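CEL61B (Hypocrea jecorina, PDB 2VTC) depolymerises cellulose as a copper-dependent lytic polysaccharide monooxygenase, oxidatively cleaving its glycosidic bonds at C1 or C4. Local coordinates at residues A[190-195]-A[228-233]. Residues are numbered along the deposited sequence; the frame is centred on the assembly and turned at random.
Sequences NGMQNY and ILFNPY. With NI (nickel (II) ion), chain E.
M192 carries this contact, its CB directed toward the loop 228-233 and its side chain meeting I228 and F230 in turn. M192 CB lies 3.7 Å from the I228 carbonyl O and 4.1 Å from I228 CG2. With M192 CG swung anti to the backbone N (chi1 -176°), that carbon comes alongside the I228 CD1 methyl, at 4.2 Å. The chain then bends at chi2 (57°) and, turning at SD, again at chi3 (87°). These turns bring M192 CE to the I228 backbone, 3.9 Å from I228 CA, and to the edge of the F230 ring, near its plane, 4.1 Å from F230 CE2. The M192 and I228 side chains cross at about a right angle, and both also touch L181 of strand 172-182. No direct hydrogen bond joins the segments; instead a water accepts from M192 N (3.0 Å) and can donate to I228 O (2.9 Å). Three residues on, in the strand that M192 leads into, Y195 OH binds the nickel ion at 2.5 Å; with H20 and H108 it supplies protein ligands to the site that takes copper in catalysis. Chemically, then, apolar packing and one bridging water link 190-195 to 228-233, F230 is also backbone hydrogen-bonded to A186, and no atom of 228-233 binds the metal.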
ATOM      1  N   ASN A 190      17.220  -2.272 -10.496  1.00 23.37           N
ATOM      2  CA  ASN A 190      16.605  -3.245  -9.594  1.00 22.70           C
ATOM      3  C   ASN A 190      16.779  -2.919  -8.105  1.00 22.34           C
ATOM      4  O   ASN A 190      16.488  -3.746  -7.236  1.00 21.95           O
ATOM      5  CB  ASN A 190      17.083  -4.676  -9.933  1.00 23.51           C
ATOM      6  CG  ASN A 190      16.115  -5.740  -9.463  1.00 24.95           C
ATOM      7  OD1 ASN A 190      16.481  -6.682  -8.739  1.00 28.31           O
ATOM      8  ND2 ASN A 190      14.863  -5.588  -9.859  1.00 21.43           N
ATOM      9  N   GLY A 191      17.208  -1.687  -7.790  1.00 20.24           N
ATOM     10  CA  GLY A 191      17.491  -1.323  -6.396  1.00 19.99           C
ATOM     11  C   GLY A 191      16.346  -0.838  -5.525  1.00 17.90           C
ATOM     12  O   GLY A 191      16.371  -1.041  -4.312  1.00 19.24           O
ATOM     13  N   MET A 192      15.351  -0.189  -6.145  1.00 18.00           N
ATOM     14  CA  MET A 192      14.135   0.252  -5.441  1.00 18.01           C
ATOM     15  C   MET A 192      13.471  -0.927  -4.729  1.00 17.42           C
ATOM     16  O   MET A 192      13.400  -2.034  -5.292  1.00 19.60           O
ATOM     17  CB  MET A 192      13.147   0.883  -6.440  1.00 17.43           C
ATOM     18  CG  MET A 192      11.889   1.448  -5.796  1.00 18.69           C
ATOM     19  SD  MET A 192      12.144   2.714  -4.507  1.00 20.64           S
ATOM     20  CE  MET A 192      12.204   4.173  -5.542  1.00 20.40           C
ATOM     21  N   GLN A 193      13.014  -0.709  -3.498  1.00 17.30           N
ATOM     22  CA  GLN A 193      12.324  -1.771  -2.757  1.00 17.30           C
ATOM     23  C   GLN A 193      10.868  -1.379  -2.541  1.00 17.20           C
ATOM     24  O   GLN A 193      10.603  -0.446  -1.792  1.00 16.54           O
ATOM     25  CB  GLN A 193      12.976  -2.050  -1.396  1.00 18.00           C
ATOM     26  CG  GLN A 193      14.436  -2.510  -1.495  1.00 19.60           C
ATOM     27  CD  GLN A 193      15.160  -2.661  -0.156  1.00 17.68           C
ATOM     28  OE1 GLN A 193      16.317  -3.117  -0.144  1.00 26.16           O
ATOM     29  NE2 GLN A 193      14.540  -2.290   0.935  1.00 18.00           N
ATOM     30  N   ASN A 194       9.916  -2.158  -3.098  1.00 15.58           N
ATOM     31  CA  ASN A 194       8.483  -1.836  -2.936  1.00 15.84           C
ATOM     32  C   ASN A 194       7.847  -2.661  -1.816  1.00 15.31           C
ATOM     33  O   ASN A 194       8.017  -3.901  -1.787  1.00 17.01           O
ATOM     34  CB  ASN A 194       7.684  -2.088  -4.240  1.00 15.32           C
ATOM     35  CG  ASN A 194       7.975  -1.081  -5.348  1.00 17.45           C
ATOM     36  OD1 ASN A 194       7.038  -0.531  -5.977  1.00 21.21           O
ATOM     37  ND2 ASN A 194       9.234  -0.894  -5.668  1.00 14.80           N
ATOM     38  N   TYR A 195       7.089  -2.005  -0.944  1.00 16.18           N
ATOM     39  CA  TYR A 195       6.393  -2.683   0.159  1.00 16.27           C
ATOM     40  C   TYR A 195       4.878  -2.425   0.074  1.00 15.72           C
ATOM     41  O   TYR A 195       4.356  -1.647   0.856  1.00 16.29           O
ATOM     42  CB  TYR A 195       6.909  -2.225   1.546  1.00 18.01           C
ATOM     43  CG  TYR A 195       8.394  -2.470   1.799  1.00 18.87           C
ATOM     44  CD1 TYR A 195       8.818  -3.559   2.571  1.00 18.04           C
ATOM     45  CD2 TYR A 195       9.374  -1.613   1.254  1.00 18.43           C
ATOM     46  CE1 TYR A 195      10.200  -3.808   2.790  1.00 20.46           C
ATOM     47  CE2 TYR A 195      10.760  -1.846   1.473  1.00 19.44           C
ATOM     48  CZ  TYR A 195      11.152  -2.937   2.245  1.00 20.90           C
ATOM     49  OH  TYR A 195      12.512  -3.152   2.460  1.00 21.52           O
ATOM     50  N   ILE A 228      12.009   5.860  -9.818  1.00 18.65           N
ATOM     51  CA  ILE A 228      12.333   4.477  -9.447  1.00 18.50           C
ATOM     52  C   ILE A 228      13.861   4.272  -9.458  1.00 19.13           C
ATOM     53  O   ILE A 228      14.428   3.656  -8.534  1.00 18.79           O
ATOM     54  CB  ILE A 228      11.666   3.449 -10.417  1.00 19.03           C
ATOM     55  CG1 ILE A 228      10.132   3.449 -10.258  1.00 18.18           C
ATOM     56  CG2 ILE A 228      12.285   2.012 -10.275  1.00 19.01           C
ATOM     57  CD1 ILE A 228       9.589   3.031  -8.886  1.00 18.88           C
ATOM     58  N   LEU A 229      14.479   4.806 -10.509  1.00 19.62           N
ATOM     59  CA  LEU A 229      15.939   4.736 -10.703  1.00 20.49           C
ATOM     60  C   LEU A 229      16.521   6.161 -10.638  1.00 19.80           C
ATOM     61  O   LEU A 229      16.372   6.935 -11.581  1.00 19.64           O
ATOM     62  CB  LEU A 229      16.248   4.106 -12.047  1.00 20.08           C
ATOM     63  CG  LEU A 229      17.728   3.914 -12.450  1.00 22.21           C
ATOM     64  CD1 LEU A 229      18.399   2.874 -11.559  1.00 22.78           C
ATOM     65  CD2 LEU A 229      17.842   3.555 -13.918  1.00 22.12           C
ATOM     66  N   PHE A 230      17.138   6.471  -9.505  1.00 20.57           N
ATOM     67  CA  PHE A 230      17.623   7.834  -9.223  1.00 20.60           C
ATOM     68  C   PHE A 230      18.590   7.812  -8.060  1.00 21.42           C
ATOM     69  O   PHE A 230      18.632   6.865  -7.279  1.00 21.30           O
ATOM     70  CB  PHE A 230      16.438   8.795  -8.944  1.00 20.44           C
ATOM     71  CG  PHE A 230      15.870   8.671  -7.556  1.00 20.39           C
ATOM     72  CD1 PHE A 230      16.181   9.604  -6.566  1.00 19.16           C
ATOM     73  CD2 PHE A 230      15.016   7.613  -7.225  1.00 18.55           C
ATOM     74  CE1 PHE A 230      15.694   9.483  -5.274  1.00 18.44           C
ATOM     75  CE2 PHE A 230      14.497   7.490  -5.947  1.00 18.75           C
ATOM     76  CZ  PHE A 230      14.818   8.427  -4.953  1.00 20.14           C
ATOM     77  N   ASN A 231      19.365   8.894  -7.913  1.00 22.45           N
ATOM     78  CA  ASN A 231      20.350   8.964  -6.855  1.00 23.17           C
ATOM     79  C   ASN A 231      19.782   9.669  -5.619  1.00 23.15           C
ATOM     80  O   ASN A 231      19.511  10.866  -5.672  1.00 24.56           O
ATOM     81  CB  ASN A 231      21.608   9.697  -7.375  1.00 23.09           C
ATOM     82  CG  ASN A 231      22.746   9.692  -6.380  1.00 24.70           C
ATOM     83  OD1 ASN A 231      22.677   9.067  -5.319  1.00 25.83           O
ATOM     84  ND2 ASN A 231      23.818  10.424  -6.719  1.00 27.05           N
ATOM     85  N   PRO A 232      19.590   8.941  -4.501  1.00 23.82           N
ATOM     86  CA  PRO A 232      19.072   9.580  -3.285  1.00 24.38           C
ATOM     87  C   PRO A 232      20.130  10.309  -2.437  1.00 25.16           C
ATOM     88  O   PRO A 232      19.791  10.950  -1.447  1.00 25.72           O
ATOM     89  CB  PRO A 232      18.501   8.405  -2.495  1.00 24.35           C
ATOM     90  CG  PRO A 232      19.435   7.256  -2.876  1.00 24.11           C
ATOM     91  CD  PRO A 232      19.816   7.493  -4.311  1.00 23.58           C
ATOM     92  N   TYR A 233      21.394  10.207  -2.824  1.00 26.25           N
ATOM     93  CA  TYR A 233      22.495  10.682  -1.982  1.00 26.82           C
ATOM     94  C   TYR A 233      23.115  11.957  -2.539  1.00 27.63           C
ATOM     95  O   TYR A 233      24.335  12.149  -2.496  1.00 28.32           O
ATOM     96  CB  TYR A 233      23.543   9.577  -1.821  1.00 27.21           C
ATOM     97  CG  TYR A 233      22.985   8.338  -1.160  1.00 26.95           C
ATOM     98  CD1 TYR A 233      22.353   8.418   0.076  1.00 27.47           C
ATOM     99  CD2 TYR A 233      23.089   7.090  -1.767  1.00 28.04           C
ATOM    100  CE1 TYR A 233      21.822   7.290   0.699  1.00 28.14           C
ATOM    101  CE2 TYR A 233      22.566   5.939  -1.148  1.00 27.40           C
ATOM    102  CZ  TYR A 233      21.934   6.057   0.088  1.00 28.13           C
ATOM    103  OH  TYR A 233      21.414   4.961   0.746  1.00 27.25           O
TER
HETATM  104 NI    NI E1231      13.569  -3.335   4.725  1.00 23.54          NI
HETATM  105  O   HOH W   1      16.145   1.281  -8.645  1.00 19.59           O
HETATM  106  O   HOH W   2      15.021  -3.789   6.242  1.00 27.02           O
HETATM  107  O   HOH W   3      14.204  -3.612   3.730  1.00 11.52           O